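Local coordinates for putative signal recognition particle protein (PDB 5CK4) that binds guanine nucleotides as the Arf-like beta subunit of the signal recognition particle receptor and probably acts as a GTP-dependent switch at the endoplasmic reticulum membrane, at residues V22-G26 and T126-L130; I25-G31 and F167-A171; L182-A186 and L236-R242. All blocks are in the same frame, centred on the assembly; numbering follows the deposited sequence.

Contact 1: residues V22-G26 and T126-L130; sequences VLLIG and TLQHL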
# COMPACT_ATOMS: atom_id res chain seq x y z
N VAL A 22 -5.63 -9.03 0.03
CA VAL A 22 -4.72 -7.92 -0.26
C VAL A 22 -5.47 -6.61 -0.01
O VAL A 22 -6.47 -6.33 -0.66
CB VAL A 22 -4.20 -8.00 -1.71
CG1 VAL A 22 -3.34 -6.80 -2.07
CG2 VAL A 22 -3.43 -9.33 -1.93
N LEU A 23 -5.00 -5.83 0.96
CA LEU A 23 -5.62 -4.53 1.23
C LEU A 23 -5.25 -3.50 0.17
O LEU A 23 -4.07 -3.26 -0.11
CB LEU A 23 -5.22 -3.97 2.61
CG LEU A 23 -5.98 -4.50 3.83
CD1 LEU A 23 -5.39 -3.91 5.10
CD2 LEU A 23 -7.47 -4.18 3.74
N LEU A 24 -6.27 -2.88 -0.40
CA LEU A 24 -6.07 -1.81 -1.36
C LEU A 24 -6.28 -0.48 -0.62
O LEU A 24 -7.39 -0.16 -0.19
CB LEU A 24 -7.06 -1.99 -2.52
CG LEU A 24 -7.02 -0.93 -3.63
CD1 LEU A 24 -5.63 -0.83 -4.22
CD2 LEU A 24 -8.06 -1.24 -4.70
N ILE A 25 -5.20 0.28 -0.46
CA ILE A 25 -5.16 1.47 0.39
C ILE A 25 -4.73 2.67 -0.46
O ILE A 25 -3.93 2.51 -1.38
CB ILE A 25 -4.08 1.28 1.49
CG1 ILE A 25 -4.44 0.13 2.42
CG2 ILE A 25 -3.89 2.54 2.33
CD1 ILE A 25 -3.39 -0.10 3.52
N GLY A 26 -5.23 3.86 -0.16
CA GLY A 26 -4.74 5.06 -0.82
C GLY A 26 -5.69 6.23 -0.68
O GLY A 26 -6.84 6.04 -0.28
N THR A 126 -8.14 1.08 8.84
CA THR A 126 -7.25 0.33 7.97
C THR A 126 -5.90 0.12 8.64
O THR A 126 -5.33 -0.98 8.61
CB THR A 126 -7.05 1.07 6.64
OG1 THR A 126 -8.32 1.26 6.01
CG2 THR A 126 -6.15 0.27 5.72
N LEU A 127 -5.39 1.18 9.26
CA LEU A 127 -4.11 1.11 9.95
C LEU A 127 -4.12 0.08 11.08
O LEU A 127 -3.08 -0.52 11.38
CB LEU A 127 -3.71 2.50 10.47
CG LEU A 127 -3.44 3.62 9.45
CD1 LEU A 127 -3.12 4.92 10.17
CD2 LEU A 127 -2.30 3.25 8.48
N GLN A 128 -5.27 -0.13 11.71
CA GLN A 128 -5.37 -1.07 12.82
C GLN A 128 -5.08 -2.50 12.38
O GLN A 128 -4.46 -3.25 13.11
CB GLN A 128 -6.74 -0.99 13.50
CG GLN A 128 -7.02 0.35 14.15
CD GLN A 128 -5.82 0.91 14.90
OE1 GLN A 128 -5.46 0.43 15.97
NE2 GLN A 128 -5.20 1.94 14.32
N HIS A 129 -5.51 -2.86 11.17
CA HIS A 129 -5.16 -4.16 10.60
C HIS A 129 -3.65 -4.34 10.46
O HIS A 129 -3.14 -5.44 10.61
CB HIS A 129 -5.81 -4.34 9.23
CG HIS A 129 -7.31 -4.35 9.25
ND1 HIS A 129 -8.03 -5.22 10.04
CD2 HIS A 129 -8.22 -3.61 8.57
CE1 HIS A 129 -9.33 -5.01 9.86
NE2 HIS A 129 -9.47 -4.04 8.97
N LEU A 130 -2.94 -3.25 10.16
CA LEU A 130 -1.51 -3.34 9.88
C LEU A 130 -0.67 -3.48 11.15
O LEU A 130 0.48 -3.90 11.09
CB LEU A 130 -1.06 -2.16 9.02
CG LEU A 130 -1.88 -2.00 7.73
CD1 LEU A 130 -1.51 -0.74 6.92
CD2 LEU A 130 -1.74 -3.23 6.86

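Contact 2: residues I25-G31 and F167-A171; sequences IGPSGAG and FLLDA. With GDP (guanosine-5'-diphosphate), chain C.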
# COMPACT_ATOMS: atom_id res chain seq x y z
N ILE A 25 -5.20 0.28 -0.46
CA ILE A 25 -5.16 1.47 0.39
C ILE A 25 -4.73 2.67 -0.46
O ILE A 25 -3.93 2.51 -1.38
CB ILE A 25 -4.08 1.28 1.49
CG1 ILE A 25 -4.44 0.13 2.42
CG2 ILE A 25 -3.89 2.54 2.33
CD1 ILE A 25 -3.39 -0.10 3.52
N GLY A 26 -5.23 3.86 -0.16
CA GLY A 26 -4.74 5.06 -0.82
C GLY A 26 -5.69 6.23 -0.68
O GLY A 26 -6.84 6.04 -0.28
N PRO A 27 -5.23 7.44 -1.03
CA PRO A 27 -6.11 8.60 -0.90
C PRO A 27 -7.26 8.52 -1.90
O PRO A 27 -7.15 7.82 -2.91
CB PRO A 27 -5.20 9.78 -1.26
CG PRO A 27 -4.13 9.19 -2.13
CD PRO A 27 -3.93 7.78 -1.63
N SER A 28 -8.34 9.23 -1.62
CA SER A 28 -9.46 9.28 -2.56
C SER A 28 -9.00 9.79 -3.93
O SER A 28 -8.11 10.63 -4.01
CB SER A 28 -10.55 10.19 -2.01
OG SER A 28 -11.04 9.70 -0.78
N GLY A 29 -9.63 9.30 -5.00
CA GLY A 29 -9.28 9.70 -6.35
C GLY A 29 -8.10 8.94 -6.95
O GLY A 29 -7.73 9.16 -8.09
N ALA A 30 -7.51 8.04 -6.17
CA ALA A 30 -6.33 7.31 -6.65
C ALA A 30 -6.71 6.35 -7.77
O ALA A 30 -5.89 6.06 -8.63
CB ALA A 30 -5.69 6.55 -5.52
N GLY A 31 -7.95 5.86 -7.72
CA GLY A 31 -8.43 4.87 -8.67
C GLY A 31 -8.74 3.52 -8.02
O GLY A 31 -8.74 2.49 -8.69
N PHE A 167 -0.64 0.03 -2.14
CA PHE A 167 -0.89 1.44 -1.85
C PHE A 167 -0.98 2.19 -3.18
O PHE A 167 0.04 2.39 -3.85
CB PHE A 167 0.22 2.03 -0.98
CG PHE A 167 -0.04 3.46 -0.56
CD1 PHE A 167 0.32 4.53 -1.38
CD2 PHE A 167 -0.68 3.73 0.65
CE1 PHE A 167 0.07 5.84 -0.99
CE2 PHE A 167 -0.93 5.04 1.04
CZ PHE A 167 -0.56 6.09 0.23
N LEU A 168 -2.20 2.60 -3.55
CA LEU A 168 -2.44 3.22 -4.86
C LEU A 168 -2.42 4.74 -4.73
O LEU A 168 -3.00 5.29 -3.81
CB LEU A 168 -3.79 2.79 -5.41
CG LEU A 168 -4.15 2.97 -6.89
CD1 LEU A 168 -3.34 2.03 -7.78
CD2 LEU A 168 -5.63 2.70 -7.08
N LEU A 169 -1.76 5.41 -5.68
CA LEU A 169 -1.74 6.86 -5.74
C LEU A 169 -1.91 7.33 -7.19
O LEU A 169 -1.66 6.56 -8.13
CB LEU A 169 -0.45 7.44 -5.13
CG LEU A 169 0.90 7.00 -5.77
CD1 LEU A 169 1.28 7.88 -6.99
CD2 LEU A 169 2.01 7.02 -4.73
N ASP A 170 -2.32 8.58 -7.34
CA ASP A 170 -2.47 9.22 -8.64
C ASP A 170 -1.13 9.83 -9.04
O ASP A 170 -0.72 10.85 -8.50
CB ASP A 170 -3.57 10.30 -8.53
CG ASP A 170 -3.87 10.98 -9.85
OD1 ASP A 170 -3.05 10.91 -10.78
OD2 ASP A 170 -4.95 11.61 -9.94
N ALA A 171 -0.43 9.20 -9.99
CA ALA A 171 0.89 9.68 -10.38
C ALA A 171 0.83 11.02 -11.12
O ALA A 171 1.85 11.72 -11.22
CB ALA A 171 1.67 8.64 -11.22
PB GDP C . -11.03 6.08 -5.65
O1B GDP C . -11.90 4.88 -5.40
O2B GDP C . -9.62 5.79 -5.16
O3B GDP C . -11.51 7.32 -4.95
O3A GDP C . -10.90 6.41 -7.22
PA GDP C . -11.96 6.08 -8.39
O1A GDP C . -11.98 4.61 -8.70
O2A GDP C . -13.33 6.63 -8.09
O5' GDP C . -11.21 6.88 -9.54
C5' GDP C . -11.08 8.29 -9.44
C4' GDP C . -11.07 8.84 -10.86
O4' GDP C . -9.84 8.49 -11.50
C3' GDP C . -12.18 8.26 -11.71
O3' GDP C . -12.62 9.29 -12.60
C2' GDP C . -11.50 7.18 -12.53
O2' GDP C . -12.11 6.97 -13.80
C1' GDP C . -10.12 7.78 -12.71
N9 GDP C . -9.08 6.76 -12.95
C8 GDP C . -8.87 5.62 -12.27
N7 GDP C . -7.80 4.95 -12.78
C5 GDP C . -7.31 5.70 -13.78
C6 GDP C . -6.20 5.58 -14.74
O6 GDP C . -5.43 4.59 -14.69
N1 GDP C . -6.03 6.59 -15.62
C2 GDP C . -6.85 7.66 -15.67
N2 GDP C . -6.63 8.63 -16.60
N3 GDP C . -7.89 7.83 -14.82
C4 GDP C . -8.16 6.89 -13.89
O HOH W 1 -6.25 12.22 -7.54

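Contact 3: residues L182-A186 and L236-R242; sequences LSQTA and LEHELGR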
# COMPACT_ATOMS: atom_id res chain seq x y z
N LEU A 182 1.61 15.39 -2.98
CA LEU A 182 2.78 14.65 -2.52
C LEU A 182 2.82 14.56 -0.99
O LEU A 182 3.00 13.48 -0.43
CB LEU A 182 4.08 15.29 -3.04
CG LEU A 182 5.35 14.75 -2.37
CD1 LEU A 182 5.55 13.27 -2.69
CD2 LEU A 182 6.56 15.55 -2.78
N SER A 183 2.62 15.70 -0.33
CA SER A 183 2.72 15.77 1.13
C SER A 183 1.64 14.94 1.82
O SER A 183 1.93 14.19 2.76
CB SER A 183 2.62 17.22 1.61
OG SER A 183 3.74 17.96 1.18
N GLN A 184 0.40 15.08 1.36
CA GLN A 184 -0.71 14.39 2.00
C GLN A 184 -0.67 12.89 1.73
O GLN A 184 -0.96 12.08 2.61
CB GLN A 184 -2.05 15.01 1.58
CG GLN A 184 -2.22 16.41 2.12
CD GLN A 184 -3.54 17.06 1.75
OE1 GLN A 184 -4.43 16.42 1.18
NE2 GLN A 184 -3.67 18.34 2.08
N THR A 185 -0.30 12.52 0.52
CA THR A 185 -0.17 11.12 0.16
C THR A 185 0.97 10.45 0.91
O THR A 185 0.83 9.32 1.39
CB THR A 185 0.05 10.97 -1.37
OG1 THR A 185 -1.07 11.54 -2.05
CG2 THR A 185 0.20 9.52 -1.76
N ALA A 186 2.11 11.13 1.00
CA ALA A 186 3.26 10.57 1.72
C ALA A 186 2.97 10.42 3.21
O ALA A 186 3.47 9.52 3.86
CB ALA A 186 4.48 11.45 1.52
N LEU A 236 8.84 10.29 -3.19
CA LEU A 236 8.26 9.73 -1.96
C LEU A 236 9.33 9.50 -0.89
O LEU A 236 9.10 9.80 0.28
CB LEU A 236 7.53 8.41 -2.26
CG LEU A 236 6.17 8.47 -2.97
CD1 LEU A 236 5.66 7.06 -3.24
CD2 LEU A 236 5.14 9.26 -2.18
N GLU A 237 10.48 8.98 -1.31
CA GLU A 237 11.56 8.70 -0.37
C GLU A 237 12.05 9.97 0.30
O GLU A 237 12.32 10.01 1.51
CB GLU A 237 12.72 7.99 -1.07
CG GLU A 237 12.43 6.50 -1.27
CD GLU A 237 13.43 5.82 -2.16
OE1 GLU A 237 14.15 6.52 -2.91
OE2 GLU A 237 13.49 4.58 -2.11
N HIS A 238 12.19 11.03 -0.49
CA HIS A 238 12.61 12.29 0.09
C HIS A 238 11.54 12.86 1.02
O HIS A 238 11.86 13.45 2.06
CB HIS A 238 13.02 13.28 -1.00
CG HIS A 238 14.39 13.02 -1.56
ND1 HIS A 238 14.60 12.27 -2.70
CD2 HIS A 238 15.62 13.37 -1.12
CE1 HIS A 238 15.89 12.20 -2.95
NE2 HIS A 238 16.54 12.86 -2.01
N GLU A 239 10.27 12.67 0.69
CA GLU A 239 9.23 13.22 1.56
C GLU A 239 9.12 12.43 2.87
O GLU A 239 8.94 13.02 3.93
CB GLU A 239 7.89 13.33 0.84
CG GLU A 239 6.79 13.94 1.68
CD GLU A 239 6.93 15.45 1.92
OE1 GLU A 239 7.87 16.08 1.39
OE2 GLU A 239 6.09 15.99 2.65
N LEU A 240 9.21 11.11 2.79
CA LEU A 240 9.20 10.26 3.99
C LEU A 240 10.40 10.56 4.87
O LEU A 240 10.29 10.59 6.09
CB LEU A 240 9.20 8.76 3.60
CG LEU A 240 7.94 8.26 2.88
CD1 LEU A 240 8.17 6.87 2.31
CD2 LEU A 240 6.72 8.26 3.80
N GLY A 241 11.56 10.78 4.25
CA GLY A 241 12.73 11.26 4.96
C GLY A 241 12.51 12.61 5.64
O GLY A 241 12.92 12.80 6.79
N ARG A 242 11.89 13.55 4.94
CA ARG A 242 11.62 14.86 5.53
C ARG A 242 10.72 14.72 6.76
O ARG A 242 10.95 15.36 7.79
CB ARG A 242 10.95 15.80 4.52
CG ARG A 242 10.75 17.20 5.09
CD ARG A 242 9.92 18.09 4.17
NE ARG A 242 8.56 17.58 4.04
CZ ARG A 242 7.58 17.83 4.91
NH1 ARG A 242 7.80 18.60 5.97
NH2 ARG A 242 6.38 17.31 4.71
O HOH W 2 3.67 15.21 4.32

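Contact 1: residues V22-G26 and T126-L130
Ile25 and Thr126 slide past each other in opposite directions, and the gamma methyl of the threonine is gripped by one branch of the isoleucine: Thr126 CG2 lies 3.5 Å from Ile25 CD1 and 3.7 Å from Ile25 CG1. The rotation of Thr126 makes this possible, because CG2 stands opposite the backbone N (chi1 -58° for OG1) and the methyl, not the hydroxyl, faces the strand. Ile25 extends its longer branch fully, and its end meets Leu130 tip to tip, CD1 to CD1 at 3.9 Å. This is the strand-under-helix layer of a Ras-like GTPase fold: strand 21-25 runs toward the phosphate-binding loop, and helix 123-131, which follows Gly118, a GTP-binding residue in the GTP-bound form, lies over it, probably as the switch II helix. Two residues earlier on the strand, Leu23 presents a single methyl to two residues. Its CD1 touches Leu130 CD2 at 4.1 Å, the two side chains meeting at a slant, and lies 4.2 Å from His129 CB, where the chains cross at about a right angle. The polar end of the imidazole is taken up outside the contact, His129 NE2 being hydrogen-bonded to Tyr97 OH, while Tyr188 of helix 180-201 also touches Ile25.

Contact 2: residues I25-G31 and F167-A171
Leu168 and Ile25 are joined by the one hydrogen bond between the segments, Leu168 N to Ile25 O at 2.8 Å, with the donor nearly in line with the carbonyl. It closes the parallel pairing of strands 21-25 and 159-170 just where the first strand gives way to the loop. Beside it the packing is tight. Phe167, its CG swung opposite the backbone N (chi1 -175°), turns its ring across Ile25 at about a right angle, with CD2 3.8 Å from Ile25 CG2, while Gly26 CA sits over one ring face, displaced toward the rim. Leu168 O is buried without a hydrogen-bond partner and is surrounded by carbon: Pro27 CD and Ala30 CB each approach it to 3.4 Å, and Gly26 CA adds a C-H...O contact. A side chain on Gly26 would collide with this oxygen. Leu168 CD2 presses against the Gly31 backbone, 3.4 Å from its carbonyl carbon.

Toward solvent the fit is looser. Asp170 OD2 stays 4.1 Å from Gly29 O; a water at 2.8 Å from Asp170 OD2 reaches Gly29 O only weakly, and Lys220 NZ bonds to both oxygens. Asp170 OD1 accepts from the amides of Ala172 and Ala173, which fix the carboxylate. On the nucleotide side, Gly29 N donates to GDP O3B at 2.7 Å and Gly31 N to GDP O2B. Strand, type II turn and backbone amides wrapped round a beta-phosphate, with Lys32 and Thr33 following, make up the P-loop, or Walker A motif, of GTPases.

Contact 3: residues L182-A186 and L236-R242
Ala186 and Glu239 meet closely, the alanine methyl resting on the CH2 groups of the acid with Ala186 CB 3.4 Å from Glu239 CG. Glu239 reaches it because CG stands opposite the backbone N (chi1 -178°) and the chain then bends at chi2, which carries the carboxylate away toward Ser183. Alongside, Leu182 and Leu236 lean across each other, CD1 to CD2 at 4.1 Å. One methyl of Leu240, CD2, comes to 3.5 Å from Ala186 O. The segments 182-186 and 236-242, of helices 180-201 and 229-249, cross at -72° on one face of the central sheet of the P-loop GTPase fold, where Thr185 and Leu236 both touch Leu169 of strand 159-170.

The polar contacts lie toward Ser183 and the exposed Arg242. Arg242 holds the carboxylate through two hydrogen bonds that belong to a salt bridge within its own helix: NE reaches Glu239 OE1 at 3.1 Å from above the carboxylate plane, and NH2 reaches Glu239 OE2 at a modelled distance so short that its exact length is doubtful. The acid lies at the edge of the guanidinium, in its plane. Across the interface a water donates to Glu239 OE2 at 3.0 Å and lies doubtfully close to Ser183 O. Ser183 OG is only near that carboxylate and bonds instead to Gly179 O. With an alanine in place of Glu239, the Arg242 guanidinium would probably lose its charge partner and the bridging water one acceptor, leaving the methyl of Ala186 less well covered.

How the contacts relate
Read from the N terminus, strand 21-25 and the loop after it supply the first half of both contact 1 and contact 2, which share Ile25 and Gly26. Contact 1 closes a loop of 99 intervening residues onto helix 123-131; contact 2 closes a longer one, overlapping it, onto the end of strand 159-170. Contact 3 opens only afterwards, in series, and brings helix 229-249 back to helix 180-201 across 49 residues. Contacts 1 and 2 reach the same sheet through neighbouring strands 21-25 and 159-170, meeting where Leu24 packs on Leu168. Contacts 2 and 3 meet through Phe167, Leu169 and Pro27 against Thr185 and Leu236. Contacts 1 and 3 stay apart, their centres about 19 Å from each other.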